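Local coordinates for thiamin pyrophosphokinase (Saccharomyces cerevisiae, PDB 1IG0), which catalyses the transfer of pyrophosphate from ATP to thiamine, giving thiamine diphosphate and AMP, and works as a homodimer, at residues I19-K24 against G234-Y239; V200-Q205 against L218-P223; F228-N233 against D302-N307; L253-E258 against W275-V280. All blocks are in the same frame, centred on the assembly; numbering follows the deposited sequence.

Contact 1. Residues I19-K24 against G234-Y239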
loop_
_atom_site.group_PDB
_atom_site.type_symbol
_atom_site.label_atom_id
_atom_site.label_comp_id
_atom_site.label_asym_id
_atom_site.label_seq_id
_atom_site.Cartn_x
_atom_site.Cartn_y
_atom_site.Cartn_z
ATOM N N ILE B 19 -5.038 -33.290 -1.274
ATOM C CA ILE B 19 -4.580 -32.091 -1.959
ATOM C C ILE B 19 -3.365 -32.278 -2.858
ATOM O O ILE B 19 -2.618 -33.251 -2.740
ATOM C CB ILE B 19 -4.233 -30.995 -0.942
ATOM C CG1 ILE B 19 -3.042 -31.447 -0.091
ATOM C CG2 ILE B 19 -5.432 -30.712 -0.050
ATOM C CD1 ILE B 19 -2.438 -30.352 0.765
ATOM N N ASN B 20 -3.164 -31.313 -3.747
ATOM C CA ASN B 20 -2.042 -31.347 -4.669
ATOM C C ASN B 20 -1.187 -30.093 -4.548
ATOM O O ASN B 20 -1.666 -28.971 -4.719
ATOM C CB ASN B 20 -2.549 -31.512 -6.102
ATOM C CG ASN B 20 -3.174 -32.871 -6.340
ATOM O OD1 ASN B 20 -2.503 -33.899 -6.250
ATOM N ND2 ASN B 20 -4.466 -32.882 -6.642
ATOM N N ILE B 21 0.088 -30.306 -4.241
ATOM C CA ILE B 21 1.049 -29.230 -4.081
ATOM C C ILE B 21 1.722 -28.943 -5.410
ATOM O O ILE B 21 2.432 -29.778 -5.967
ATOM C CB ILE B 21 2.110 -29.613 -3.036
ATOM C CG1 ILE B 21 1.416 -29.887 -1.698
ATOM C CG2 ILE B 21 3.140 -28.503 -2.893
ATOM C CD1 ILE B 21 2.301 -30.561 -0.666
ATOM N N ARG B 22 1.495 -27.743 -5.912
ATOM C CA ARG B 22 2.061 -27.344 -7.176
ATOM C C ARG B 22 3.364 -26.561 -7.060
ATOM O O ARG B 22 4.095 -26.416 -8.032
ATOM C CB ARG B 22 1.047 -26.510 -7.911
ATOM C CG ARG B 22 1.529 -26.116 -9.249
ATOM C CD ARG B 22 0.697 -24.961 -9.731
ATOM N NE ARG B 22 1.032 -24.496 -11.081
ATOM C CZ ARG B 22 0.409 -23.514 -11.724
ATOM N NH1 ARG B 22 -0.597 -22.880 -11.153
ATOM N NH2 ARG B 22 0.823 -23.147 -12.930
ATOM N N ASN B 23 3.616 -26.033 -5.868
ATOM C CA ASN B 23 4.819 -25.269 -5.599
ATOM C C ASN B 23 5.180 -25.265 -4.123
ATOM O O ASN B 23 4.281 -25.137 -3.276
ATOM C CB ASN B 23 4.666 -23.820 -6.070
ATOM C CG ASN B 23 4.545 -23.708 -7.565
ATOM O OD1 ASN B 23 5.480 -24.017 -8.302
ATOM N ND2 ASN B 23 3.381 -23.273 -8.029
ATOM N N LYS B 24 6.475 -25.448 -3.816
ATOM C CA LYS B 24 6.981 -25.405 -2.432
ATOM C C LYS B 24 8.016 -24.287 -2.319
ATOM O O LYS B 24 8.822 -24.062 -3.226
ATOM C CB LYS B 24 7.633 -26.729 -2.016
ATOM C CG LYS B 24 6.640 -27.820 -1.685
ATOM C CD LYS B 24 7.394 -29.011 -1.128
ATOM C CE LYS B 24 6.486 -30.140 -0.671
ATOM N NZ LYS B 24 7.223 -31.221 0.055
ATOM N N GLY B 234 -2.236 -24.195 -5.425
ATOM C CA GLY B 234 -1.534 -24.903 -4.368
ATOM C C GLY B 234 -0.066 -24.601 -4.162
ATOM O O GLY B 234 0.786 -25.080 -4.908
ATOM N N THR B 235 0.227 -23.811 -3.133
ATOM C CA THR B 235 1.598 -23.447 -2.796
ATOM C C THR B 235 1.840 -23.764 -1.329
ATOM O O THR B 235 1.060 -23.367 -0.462
ATOM C CB THR B 235 1.863 -21.941 -3.021
ATOM O OG1 THR B 235 1.828 -21.648 -4.423
ATOM C CG2 THR B 235 3.224 -21.553 -2.469
ATOM N N LEU B 236 2.919 -24.488 -1.054
ATOM C CA LEU B 236 3.256 -24.848 0.313
ATOM C C LEU B 236 4.359 -23.941 0.840
ATOM O O LEU B 236 5.482 -23.953 0.334
ATOM C CB LEU B 236 3.717 -26.306 0.387
ATOM C CG LEU B 236 4.066 -26.816 1.789
ATOM C CD1 LEU B 236 2.797 -26.927 2.623
ATOM C CD2 LEU B 236 4.758 -28.165 1.691
ATOM N N ILE B 237 4.026 -23.149 1.853
ATOM C CA ILE B 237 4.989 -22.247 2.470
ATOM C C ILE B 237 5.656 -22.989 3.623
ATOM O O ILE B 237 4.985 -23.460 4.542
ATOM C CB ILE B 237 4.295 -20.984 3.013
ATOM C CG1 ILE B 237 3.605 -20.241 1.867
ATOM C CG2 ILE B 237 5.313 -20.088 3.707
ATOM C CD1 ILE B 237 2.749 -19.095 2.320
ATOM N N GLU B 238 6.979 -23.096 3.568
ATOM C CA GLU B 238 7.722 -23.797 4.607
ATOM C C GLU B 238 8.533 -22.851 5.483
ATOM O O GLU B 238 8.975 -21.792 5.036
ATOM C CB GLU B 238 8.646 -24.838 3.971
ATOM C CG GLU B 238 7.911 -25.884 3.149
ATOM C CD GLU B 238 8.833 -26.970 2.634
ATOM O OE1 GLU B 238 9.545 -27.585 3.455
ATOM O OE2 GLU B 238 8.843 -27.215 1.411
ATOM N N TYR B 239 8.718 -23.241 6.739
ATOM C CA TYR B 239 9.481 -22.438 7.681
ATOM C C TYR B 239 9.945 -23.238 8.887
ATOM O O TYR B 239 9.252 -24.141 9.355
ATOM C CB TYR B 239 8.650 -21.235 8.146
ATOM C CG TYR B 239 7.221 -21.565 8.525
ATOM C CD1 TYR B 239 6.916 -22.196 9.735
ATOM C CD2 TYR B 239 6.168 -21.255 7.663
ATOM C CE1 TYR B 239 5.593 -22.509 10.074
ATOM C CE2 TYR B 239 4.845 -21.562 7.991
ATOM C CZ TYR B 239 4.563 -22.187 9.196
ATOM O OH TYR B 239 3.256 -22.492 9.512
#
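Leu236 is buried in this contact, and the exposed Lys24 lies along it. The tightest point is in the backbone. Leu236 N gives Asn23 O a short, nearly straight hydrogen bond of 2.7 Å (168°). Gly234 O takes Arg22 N at 2.9 Å, well tilted from the carbonyl plane, and Asn23 N more weakly. Gly234 is packed closely: a side chain there would run into Asn20 O. Ile21 reaches Leu236 obliquely, Ile21 CG2 meeting Leu236 CB at 4.0 Å. Asn23 with Thr235 and Lys24 with Leu236 are parallel bridges. They join strand 23-26 to strand 235-238 at the margin of a mixed five-stranded sheet, in which 23-26 is an outermost strand within this chain. Lys24 covers Leu236 from the solvent side. Its CG is anti to the carbonyl carbon (chi1 -77°), and the extended chain beyond runs beside the leucine, with Lys24 CE 3.5 Å from Leu236 CD2. Glu238 OE2 rests against the lysine's methylenes, 3.4 Å from Lys24 CD. The charged ends are the loose part: Glu238 OE2 is 4.5 Å from Lys24 NZ, too far for a salt bridge. Arg22 is exposed, and its NH1 turns back to the carbonyl oxygen of Lys232.

Contact 2. Residues V200-Q205 against L218-P223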
loop_
_atom_site.group_PDB
_atom_site.type_symbol
_atom_site.label_atom_id
_atom_site.label_comp_id
_atom_site.label_asym_id
_atom_site.label_seq_id
_atom_site.Cartn_x
_atom_site.Cartn_y
_atom_site.Cartn_z
ATOM N N VAL B 200 1.367 0.879 -5.430
ATOM C CA VAL B 200 0.534 0.096 -6.333
ATOM C C VAL B 200 1.343 -0.418 -7.519
ATOM O O VAL B 200 1.191 -1.572 -7.922
ATOM C CB VAL B 200 -0.668 0.916 -6.859
ATOM C CG1 VAL B 200 -1.463 0.090 -7.866
ATOM C CG2 VAL B 200 -1.564 1.325 -5.697
ATOM N N HIS B 201 2.202 0.428 -8.084
ATOM C CA HIS B 201 3.015 -0.012 -9.210
ATOM C C HIS B 201 3.901 -1.167 -8.765
ATOM O O HIS B 201 4.075 -2.142 -9.494
ATOM C CB HIS B 201 3.907 1.103 -9.745
ATOM C CG HIS B 201 4.825 0.645 -10.835
ATOM N ND1 HIS B 201 4.366 0.261 -12.078
ATOM C CD2 HIS B 201 6.164 0.440 -10.848
ATOM C CE1 HIS B 201 5.383 -0.163 -12.807
ATOM N NE2 HIS B 201 6.483 -0.065 -12.085
ATOM N N SER B 202 4.473 -1.049 -7.571
ATOM C CA SER B 202 5.330 -2.105 -7.048
ATOM C C SER B 202 4.564 -3.421 -7.028
ATOM O O SER B 202 5.126 -4.484 -7.301
ATOM C CB SER B 202 5.809 -1.760 -5.637
ATOM O OG SER B 202 6.770 -0.717 -5.673
ATOM N N ILE B 203 3.275 -3.351 -6.714
ATOM C CA ILE B 203 2.455 -4.554 -6.673
ATOM C C ILE B 203 2.227 -5.121 -8.073
ATOM O O ILE B 203 2.219 -6.336 -8.254
ATOM C CB ILE B 203 1.090 -4.289 -6.000
ATOM C CG1 ILE B 203 1.302 -3.906 -4.531
ATOM C CG2 ILE B 203 0.207 -5.527 -6.102
ATOM C CD1 ILE B 203 2.087 -4.927 -3.734
ATOM N N THR B 204 2.043 -4.250 -9.061
ATOM C CA THR B 204 1.831 -4.722 -10.428
ATOM C C THR B 204 3.025 -5.551 -10.901
ATOM O O THR B 204 2.860 -6.523 -11.641
ATOM C CB THR B 204 1.625 -3.556 -11.429
ATOM O OG1 THR B 204 2.842 -2.810 -11.571
ATOM C CG2 THR B 204 0.520 -2.637 -10.946
ATOM N N GLN B 205 4.224 -5.163 -10.474
ATOM C CA GLN B 205 5.443 -5.872 -10.857
ATOM C C GLN B 205 5.386 -7.348 -10.472
ATOM O O GLN B 205 5.861 -8.208 -11.213
ATOM C CB GLN B 205 6.664 -5.221 -10.201
ATOM C CG GLN B 205 7.069 -3.866 -10.777
ATOM C CD GLN B 205 7.646 -3.962 -12.183
ATOM O OE1 GLN B 205 8.183 -4.998 -12.578
ATOM N NE2 GLN B 205 7.560 -2.869 -12.937
ATOM N N LEU B 218 10.535 -12.094 -7.370
ATOM C CA LEU B 218 10.505 -10.836 -6.641
ATOM C C LEU B 218 9.850 -10.871 -5.266
ATOM O O LEU B 218 8.805 -11.491 -5.066
ATOM C CB LEU B 218 9.815 -9.770 -7.498
ATOM C CG LEU B 218 9.486 -8.420 -6.853
ATOM C CD1 LEU B 218 10.761 -7.704 -6.432
ATOM C CD2 LEU B 218 8.703 -7.570 -7.843
ATOM N N CYS B 219 10.478 -10.182 -4.322
ATOM C CA CYS B 219 9.961 -10.086 -2.965
ATOM C C CYS B 219 10.332 -8.730 -2.388
ATOM O O CYS B 219 11.470 -8.281 -2.522
ATOM C CB CYS B 219 10.543 -11.186 -2.073
ATOM S SG CYS B 219 9.925 -11.155 -0.363
ATOM N N TYR B 220 9.368 -8.074 -1.754
ATOM C CA TYR B 220 9.621 -6.778 -1.150
ATOM C C TYR B 220 9.872 -6.943 0.331
ATOM O O TYR B 220 9.208 -7.737 0.997
ATOM C CB TYR B 220 8.428 -5.833 -1.332
ATOM C CG TYR B 220 8.156 -5.445 -2.762
ATOM C CD1 TYR B 220 7.246 -6.158 -3.539
ATOM C CD2 TYR B 220 8.836 -4.382 -3.351
ATOM C CE1 TYR B 220 7.022 -5.822 -4.872
ATOM C CE2 TYR B 220 8.620 -4.038 -4.680
ATOM C CZ TYR B 220 7.713 -4.761 -5.435
ATOM O OH TYR B 220 7.499 -4.425 -6.751
ATOM N N MET B 221 10.850 -6.206 0.837
ATOM C CA MET B 221 11.158 -6.225 2.254
ATOM C C MET B 221 10.938 -4.803 2.734
ATOM O O MET B 221 11.585 -3.870 2.256
ATOM C CB MET B 221 12.604 -6.635 2.513
ATOM C CG MET B 221 12.967 -6.566 3.989
ATOM S SD MET B 221 14.653 -7.076 4.347
ATOM C CE MET B 221 14.461 -8.828 4.463
ATOM N N THR B 222 10.009 -4.640 3.665
ATOM C CA THR B 222 9.697 -3.328 4.200
ATOM C C THR B 222 9.998 -3.366 5.689
ATOM O O THR B 222 10.427 -4.394 6.211
ATOM C CB THR B 222 8.207 -2.983 3.980
ATOM O OG1 THR B 222 7.406 -3.649 4.964
ATOM C CG2 THR B 222 7.761 -3.438 2.599
ATOM N N PRO B 223 9.786 -2.248 6.397
ATOM C CA PRO B 223 10.065 -2.248 7.835
ATOM C C PRO B 223 9.182 -3.215 8.615
ATOM O O PRO B 223 9.481 -3.542 9.766
ATOM C CB PRO B 223 9.803 -0.798 8.238
ATOM C CG PRO B 223 10.103 -0.033 6.986
ATOM C CD PRO B 223 9.465 -0.888 5.927
#
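Tyr220 points from its strand toward the helix, and its phenol end meets the backbone of Ser202. Tyr220 OH donates to Ser202 O over 2.4 Å, a very short distance whose exact value is doubtful. Ser202 O comes to the ring obliquely. The Ser202 side chain lies against the same end of the ring, with Ser202 CB 3.7 Å from Tyr220 CE2. Its hydroxyl is occupied elsewhere, by the carbonyl oxygens of Gly191 and Gln198. Gln205, one helical turn on, crosses Tyr220 at about a right angle, and its amide plane is 70° from the ring plane. Only its near end touches: Gln205 CB is 3.6 Å from Tyr220 OH and 3.9 Å from Leu218 CD2. A bend at chi2 (-70°) then carries the amide away from the strand, and NE2 reaches the hydroxyl of Thr128. Phe127 packs on Gln205, Leu218 and Tyr220 together. If an alanine stood in place of Tyr220, Ser202 O would probably lose this donor and a gap would open between helix and strand. The two axes approach to 9.8 Å at 149°, so the chains run roughly antiparallel. This is the return leg of a beta-alpha-beta crossover: strand 184-189, helix 196-212, then strand 216-221, which lies parallel beside the first strand.

Contact 3. Residues F228-N233 against D302-N307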
loop_
_atom_site.group_PDB
_atom_site.type_symbol
_atom_site.label_atom_id
_atom_site.label_comp_id
_atom_site.label_asym_id
_atom_site.label_seq_id
_atom_site.Cartn_x
_atom_site.Cartn_y
_atom_site.Cartn_z
ATOM N N PHE B 228 5.204 -10.833 -1.403
ATOM C CA PHE B 228 5.515 -11.606 -2.595
ATOM C C PHE B 228 4.282 -12.270 -3.190
ATOM O O PHE B 228 3.203 -12.239 -2.600
ATOM C CB PHE B 228 6.573 -12.655 -2.253
ATOM C CG PHE B 228 6.187 -13.550 -1.112
ATOM C CD1 PHE B 228 5.664 -14.815 -1.350
ATOM C CD2 PHE B 228 6.334 -13.121 0.204
ATOM C CE1 PHE B 228 5.290 -15.643 -0.291
ATOM C CE2 PHE B 228 5.963 -13.940 1.268
ATOM C CZ PHE B 228 5.441 -15.203 1.019
ATOM N N LEU B 229 4.448 -12.879 -4.358
ATOM C CA LEU B 229 3.330 -13.524 -5.028
ATOM C C LEU B 229 3.241 -15.019 -4.767
ATOM O O LEU B 229 4.253 -15.721 -4.723
ATOM C CB LEU B 229 3.404 -13.263 -6.536
ATOM C CG LEU B 229 2.212 -13.721 -7.382
ATOM C CD1 LEU B 229 2.054 -12.803 -8.581
ATOM C CD2 LEU B 229 2.406 -15.163 -7.818
ATOM N N ILE B 230 2.010 -15.485 -4.586
ATOM C CA ILE B 230 1.718 -16.891 -4.352
ATOM C C ILE B 230 1.042 -17.440 -5.608
ATOM O O ILE B 230 -0.038 -16.988 -5.989
ATOM C CB ILE B 230 0.768 -17.062 -3.141
ATOM C CG1 ILE B 230 1.522 -16.761 -1.843
ATOM C CG2 ILE B 230 0.173 -18.464 -3.128
ATOM C CD1 ILE B 230 2.692 -17.688 -1.584
ATOM N N LYS B 231 1.687 -18.402 -6.258
ATOM C CA LYS B 231 1.132 -18.998 -7.468
ATOM C C LYS B 231 -0.139 -19.785 -7.162
ATOM O O LYS B 231 -0.287 -20.378 -6.093
ATOM C CB LYS B 231 2.162 -19.914 -8.133
ATOM C CG LYS B 231 3.384 -19.199 -8.712
ATOM C CD LYS B 231 3.219 -18.834 -10.187
ATOM C CE LYS B 231 2.605 -17.453 -10.412
ATOM N NZ LYS B 231 2.422 -17.152 -11.873
ATOM N N LYS B 232 -1.052 -19.780 -8.123
ATOM C CA LYS B 232 -2.334 -20.464 -8.019
ATOM C C LYS B 232 -2.209 -21.985 -7.956
ATOM O O LYS B 232 -1.145 -22.545 -8.206
ATOM C CB LYS B 232 -3.186 -20.101 -9.234
ATOM C CG LYS B 232 -2.494 -20.468 -10.543
ATOM C CD LYS B 232 -3.311 -20.114 -11.773
ATOM C CE LYS B 232 -2.549 -20.508 -13.031
ATOM N NZ LYS B 232 -3.315 -20.243 -14.276
ATOM N N ASN B 233 -3.319 -22.634 -7.617
ATOM C CA ASN B 233 -3.415 -24.089 -7.564
ATOM C C ASN B 233 -2.632 -24.862 -6.503
ATOM O O ASN B 233 -2.392 -26.060 -6.661
ATOM C CB ASN B 233 -3.092 -24.650 -8.948
ATOM C CG ASN B 233 -4.084 -24.196 -10.000
ATOM O OD1 ASN B 233 -3.768 -24.162 -11.187
ATOM N ND2 ASN B 233 -5.297 -23.855 -9.571
ATOM N N ASP B 302 -6.448 -18.202 -8.684
ATOM C CA ASP B 302 -5.555 -17.322 -9.429
ATOM C C ASP B 302 -4.451 -16.857 -8.487
ATOM O O ASP B 302 -4.601 -16.941 -7.268
ATOM C CB ASP B 302 -6.315 -16.103 -9.959
ATOM C CG ASP B 302 -7.565 -16.482 -10.733
ATOM O OD1 ASP B 302 -8.642 -16.588 -10.113
ATOM O OD2 ASP B 302 -7.467 -16.685 -11.961
ATOM N N ASP B 303 -3.347 -16.369 -9.043
ATOM C CA ASP B 303 -2.244 -15.894 -8.213
ATOM C C ASP B 303 -2.739 -14.803 -7.276
ATOM O O ASP B 303 -3.628 -14.027 -7.627
ATOM C CB ASP B 303 -1.108 -15.315 -9.066
ATOM C CG ASP B 303 -0.513 -16.325 -10.026
ATOM O OD1 ASP B 303 -0.652 -17.542 -9.783
ATOM O OD2 ASP B 303 0.113 -15.892 -11.017
ATOM N N ILE B 304 -2.167 -14.750 -6.078
ATOM C CA ILE B 304 -2.534 -13.723 -5.113
ATOM C C ILE B 304 -1.269 -13.202 -4.449
ATOM O O ILE B 304 -0.207 -13.818 -4.549
ATOM C CB ILE B 304 -3.471 -14.259 -4.006
ATOM C CG1 ILE B 304 -2.726 -15.266 -3.127
ATOM C CG2 ILE B 304 -4.706 -14.892 -4.628
ATOM C CD1 ILE B 304 -3.396 -15.498 -1.777
ATOM N N ILE B 305 -1.384 -12.064 -3.776
ATOM C CA ILE B 305 -0.248 -11.478 -3.082
ATOM C C ILE B 305 -0.334 -11.857 -1.611
ATOM O O ILE B 305 -1.411 -11.832 -1.018
ATOM C CB ILE B 305 -0.248 -9.941 -3.185
ATOM C CG1 ILE B 305 -0.295 -9.516 -4.656
ATOM C CG2 ILE B 305 0.991 -9.375 -2.501
ATOM C CD1 ILE B 305 0.869 -10.027 -5.493
ATOM N N LEU B 306 0.803 -12.216 -1.030
ATOM C CA LEU B 306 0.854 -12.587 0.373
ATOM C C LEU B 306 1.831 -11.668 1.083
ATOM O O LEU B 306 2.906 -11.364 0.562
ATOM C CB LEU B 306 1.320 -14.037 0.529
ATOM C CG LEU B 306 1.372 -14.594 1.950
ATOM C CD1 LEU B 306 -0.037 -14.835 2.458
ATOM C CD2 LEU B 306 2.158 -15.888 1.957
ATOM N N ASN B 307 1.443 -11.199 2.259
ATOM C CA ASN B 307 2.326 -10.354 3.036
ATOM C C ASN B 307 2.565 -11.119 4.325
ATOM O O ASN B 307 1.630 -11.653 4.927
ATOM C CB ASN B 307 1.686 -8.988 3.318
ATOM C CG ASN B 307 0.750 -9.009 4.510
ATOM O OD1 ASN B 307 1.150 -8.703 5.635
ATOM N ND2 ASN B 307 -0.501 -9.376 4.271
#
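Phe228, Ile230, Ile304 and Leu306 form the apolar centre, all on one face of the sheet. Phe228 and Leu306 lie side by side, with Phe228 CZ 3.5 Å from Leu306 CD2. The Phe228 CG sits between the backbone N and the carbonyl carbon (chi1 55°), which swings the ring across toward Leu306 of the partner strand. Leu306 O then stands above one ring face, offset toward the rim. Ile230 crosses Leu306, Ile230 CG1 meeting Leu306 CB at 3.6 Å. Leu253 of the next strand packs on Ile304 and Leu306. Beneath these side chains runs the backbone ladder. Phe228 and Leu306 exchange two nearly straight bonds. Ile230 N to Ile304 O is equally straight at 2.8 Å, and the return bond is somewhat bent. On the other face Leu229 CD2 lies 3.7 Å from Asp303 CB, where the contact turns polar. The Asp303 carboxylate is held at both oxygens. Lys231 NZ makes a salt bridge to Asp303 OD2 at 2.8 Å, from the syn side and 32° out of plane. Lys232 N bonds to Asp303 OD1, also at 2.8 Å, nearly along the C-O axis. The ammonium group of Lys231 has a second partner, Ser210 of helix 196-212. Hydrogen-bonded pairs thus flank the non-hydrogen-bonded pair Leu229-Ile305, as in a regular antiparallel ladder, here in the antiparallel part of a mixed ten-stranded sheet.

Contact 4. Residues L253-E258 against W275-V280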
loop_
_atom_site.group_PDB
_atom_site.type_symbol
_atom_site.label_atom_id
_atom_site.label_comp_id
_atom_site.label_asym_id
_atom_site.label_seq_id
_atom_site.Cartn_x
_atom_site.Cartn_y
_atom_site.Cartn_z
ATOM N N LEU B 253 -3.743 -12.664 2.998
ATOM C CA LEU B 253 -3.945 -13.134 1.633
ATOM C C LEU B 253 -4.597 -11.962 0.911
ATOM O O LEU B 253 -5.764 -11.653 1.146
ATOM C CB LEU B 253 -4.856 -14.366 1.623
ATOM C CG LEU B 253 -4.218 -15.681 2.096
ATOM C CD1 LEU B 253 -3.706 -15.550 3.524
ATOM C CD2 LEU B 253 -5.241 -16.801 1.998
ATOM N N LEU B 254 -3.842 -11.321 0.026
ATOM C CA LEU B 254 -4.318 -10.129 -0.664
ATOM C C LEU B 254 -4.573 -10.251 -2.162
ATOM O O LEU B 254 -3.633 -10.334 -2.953
ATOM C CB LEU B 254 -3.311 -9.007 -0.417
ATOM C CG LEU B 254 -2.712 -9.029 0.995
ATOM C CD1 LEU B 254 -1.548 -8.054 1.087
ATOM C CD2 LEU B 254 -3.790 -8.692 2.021
ATOM N N PRO B 255 -5.854 -10.252 -2.570
ATOM C CA PRO B 255 -6.223 -10.356 -3.984
ATOM C C PRO B 255 -6.196 -8.968 -4.624
ATOM O O PRO B 255 -7.207 -8.484 -5.133
ATOM C CB PRO B 255 -7.625 -10.943 -3.921
ATOM C CG PRO B 255 -8.194 -10.253 -2.721
ATOM C CD PRO B 255 -7.052 -10.361 -1.714
ATOM N N ILE B 256 -5.030 -8.336 -4.583
ATOM C CA ILE B 256 -4.857 -7.002 -5.138
ATOM C C ILE B 256 -4.918 -7.041 -6.661
ATOM O O ILE B 256 -4.206 -7.812 -7.297
ATOM C CB ILE B 256 -3.500 -6.405 -4.704
ATOM C CG1 ILE B 256 -3.315 -6.578 -3.195
ATOM C CG2 ILE B 256 -3.431 -4.925 -5.076
ATOM C CD1 ILE B 256 -1.945 -6.149 -2.688
ATOM N N GLY B 257 -5.780 -6.218 -7.246
ATOM C CA GLY B 257 -5.884 -6.185 -8.694
ATOM C C GLY B 257 -6.949 -7.067 -9.318
ATOM O O GLY B 257 -7.498 -6.728 -10.368
ATOM N N GLU B 258 -7.244 -8.202 -8.695
ATOM C CA GLU B 258 -8.264 -9.090 -9.237
ATOM C C GLU B 258 -8.798 -10.072 -8.200
ATOM O O GLU B 258 -8.035 -10.694 -7.462
ATOM C CB GLU B 258 -7.710 -9.834 -10.464
ATOM C CG GLU B 258 -7.378 -11.308 -10.272
ATOM C CD GLU B 258 -6.876 -11.954 -11.555
ATOM O OE1 GLU B 258 -7.397 -11.609 -12.637
ATOM O OE2 GLU B 258 -5.970 -12.811 -11.487
ATOM N N TRP B 275 -13.735 -20.297 -0.506
ATOM C CA TRP B 275 -13.886 -18.962 0.060
ATOM C C TRP B 275 -13.564 -17.850 -0.941
ATOM O O TRP B 275 -12.396 -17.585 -1.229
ATOM C CB TRP B 275 -12.945 -18.858 1.262
ATOM C CG TRP B 275 -13.289 -17.828 2.280
ATOM C CD1 TRP B 275 -14.223 -17.934 3.269
ATOM C CD2 TRP B 275 -12.657 -16.556 2.458
ATOM N NE1 TRP B 275 -14.206 -16.812 4.060
ATOM C CE2 TRP B 275 -13.253 -15.949 3.585
ATOM C CE3 TRP B 275 -11.640 -15.872 1.778
ATOM C CZ2 TRP B 275 -12.868 -14.685 4.047
ATOM C CZ3 TRP B 275 -11.255 -14.614 2.240
ATOM C CH2 TRP B 275 -11.869 -14.036 3.365
ATOM N N PRO B 276 -14.596 -17.188 -1.489
ATOM C CA PRO B 276 -14.353 -16.108 -2.452
ATOM C C PRO B 276 -13.635 -14.943 -1.772
ATOM O O PRO B 276 -13.951 -14.600 -0.635
ATOM C CB PRO B 276 -15.761 -15.721 -2.901
ATOM C CG PRO B 276 -16.538 -16.987 -2.732
ATOM C CD PRO B 276 -16.034 -17.496 -1.405
ATOM N N THR B 277 -12.673 -14.334 -2.460
ATOM C CA THR B 277 -11.942 -13.211 -1.883
ATOM C C THR B 277 -11.817 -12.061 -2.879
ATOM O O THR B 277 -11.502 -12.271 -4.052
ATOM C CB THR B 277 -10.532 -13.643 -1.407
ATOM O OG1 THR B 277 -9.897 -12.551 -0.727
ATOM C CG2 THR B 277 -9.676 -14.087 -2.590
ATOM N N SER B 278 -12.073 -10.846 -2.402
ATOM C CA SER B 278 -12.005 -9.659 -3.247
ATOM C C SER B 278 -11.864 -8.371 -2.446
ATOM O O SER B 278 -12.503 -8.201 -1.408
ATOM C CB SER B 278 -13.260 -9.566 -4.116
ATOM O OG SER B 278 -13.386 -8.273 -4.684
ATOM N N VAL B 279 -11.026 -7.465 -2.937
ATOM C CA VAL B 279 -10.818 -6.181 -2.279
ATOM C C VAL B 279 -12.087 -5.339 -2.384
ATOM O O VAL B 279 -12.380 -4.527 -1.506
ATOM C CB VAL B 279 -9.643 -5.404 -2.928
ATOM C CG1 VAL B 279 -9.596 -3.970 -2.400
ATOM C CG2 VAL B 279 -8.333 -6.115 -2.636
ATOM N N VAL B 280 -12.841 -5.548 -3.457
ATOM C CA VAL B 280 -14.070 -4.797 -3.691
ATOM C C VAL B 280 -15.213 -5.209 -2.766
ATOM O O VAL B 280 -15.998 -4.364 -2.331
ATOM C CB VAL B 280 -14.538 -4.943 -5.158
ATOM C CG1 VAL B 280 -15.793 -4.112 -5.391
ATOM C CG2 VAL B 280 -13.418 -4.508 -6.105
HETATM O O HOH W 1 -8.085 -13.140 1.315
HETATM O O HOH W 2 -9.821 -8.250 -5.481
#
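Pro255 and Thr277 meet beside the thiamine pocket, where Trp275 touches the bound substrate and Thr277 has its side chain about 8 Å from it. Both segments belong to the vitamin B1 binding domain. Pro255 is the centre of an inverse gamma turn that ends strand 248-254. Pro255 CG comes within 3.5 Å of Thr277 OG1. The two side chains cross, and the threonine methyl, Thr277 CG2, lies 4.0 Å from Pro255 CB. The hydroxyl is anti to the backbone N (chi1 -174°), which turns it to a water. That water donates to Thr277 OG1 and to Leu253 O, each at 2.8 Å. The same hydroxyl is also hydrogen-bonded to the carbonyl oxygen of Arg283, a residue that makes a cation-pi contact with Trp275. A valine in place of Thr277 would probably leave the water and Arg283 O without their hydroxyl partner, and the bridge to Leu253 O broken. Further along, a second water bridges the backbones: it donates to Pro255 O at 2.6 Å and accepts from Val279 N at 2.9 Å. Val279 CG2 lies 3.6 Å from Pro255 O. Val279 also packs on Thr204 of the second subunit. No direct hydrogen bond joins the two segments. The two waters give the carbonyls of Leu253 and Pro255 a polar partner beside an otherwise apolar proline contact.

In the fold
Contact 3 touches all three others. It meets contact 1 where Ile237 CD1 lies 3.3 Å from Leu306 CD2, contact 2 where Leu218 O lies 3.8 Å from Phe228 CB, and contact 4 where Leu254 N probably bonds to Ile305 O at 2.7 Å. Its centre lies 11 Å from those of contacts 1 and 4. Contacts 2, 3 and 4 share the ten-stranded sheet. Contacts 2 and 4 meet through Ile203 CG2 and Ile256 CG2, 3.8 Å apart, and both touch the second subunit. Contact 1 does not reach contact 2; their centres are 22 Å apart. Trp275 of contact 4 touches a bound thiamine, and the Gln205 side chain of contact 2 is about 9 Å from one. The active site is described as compound.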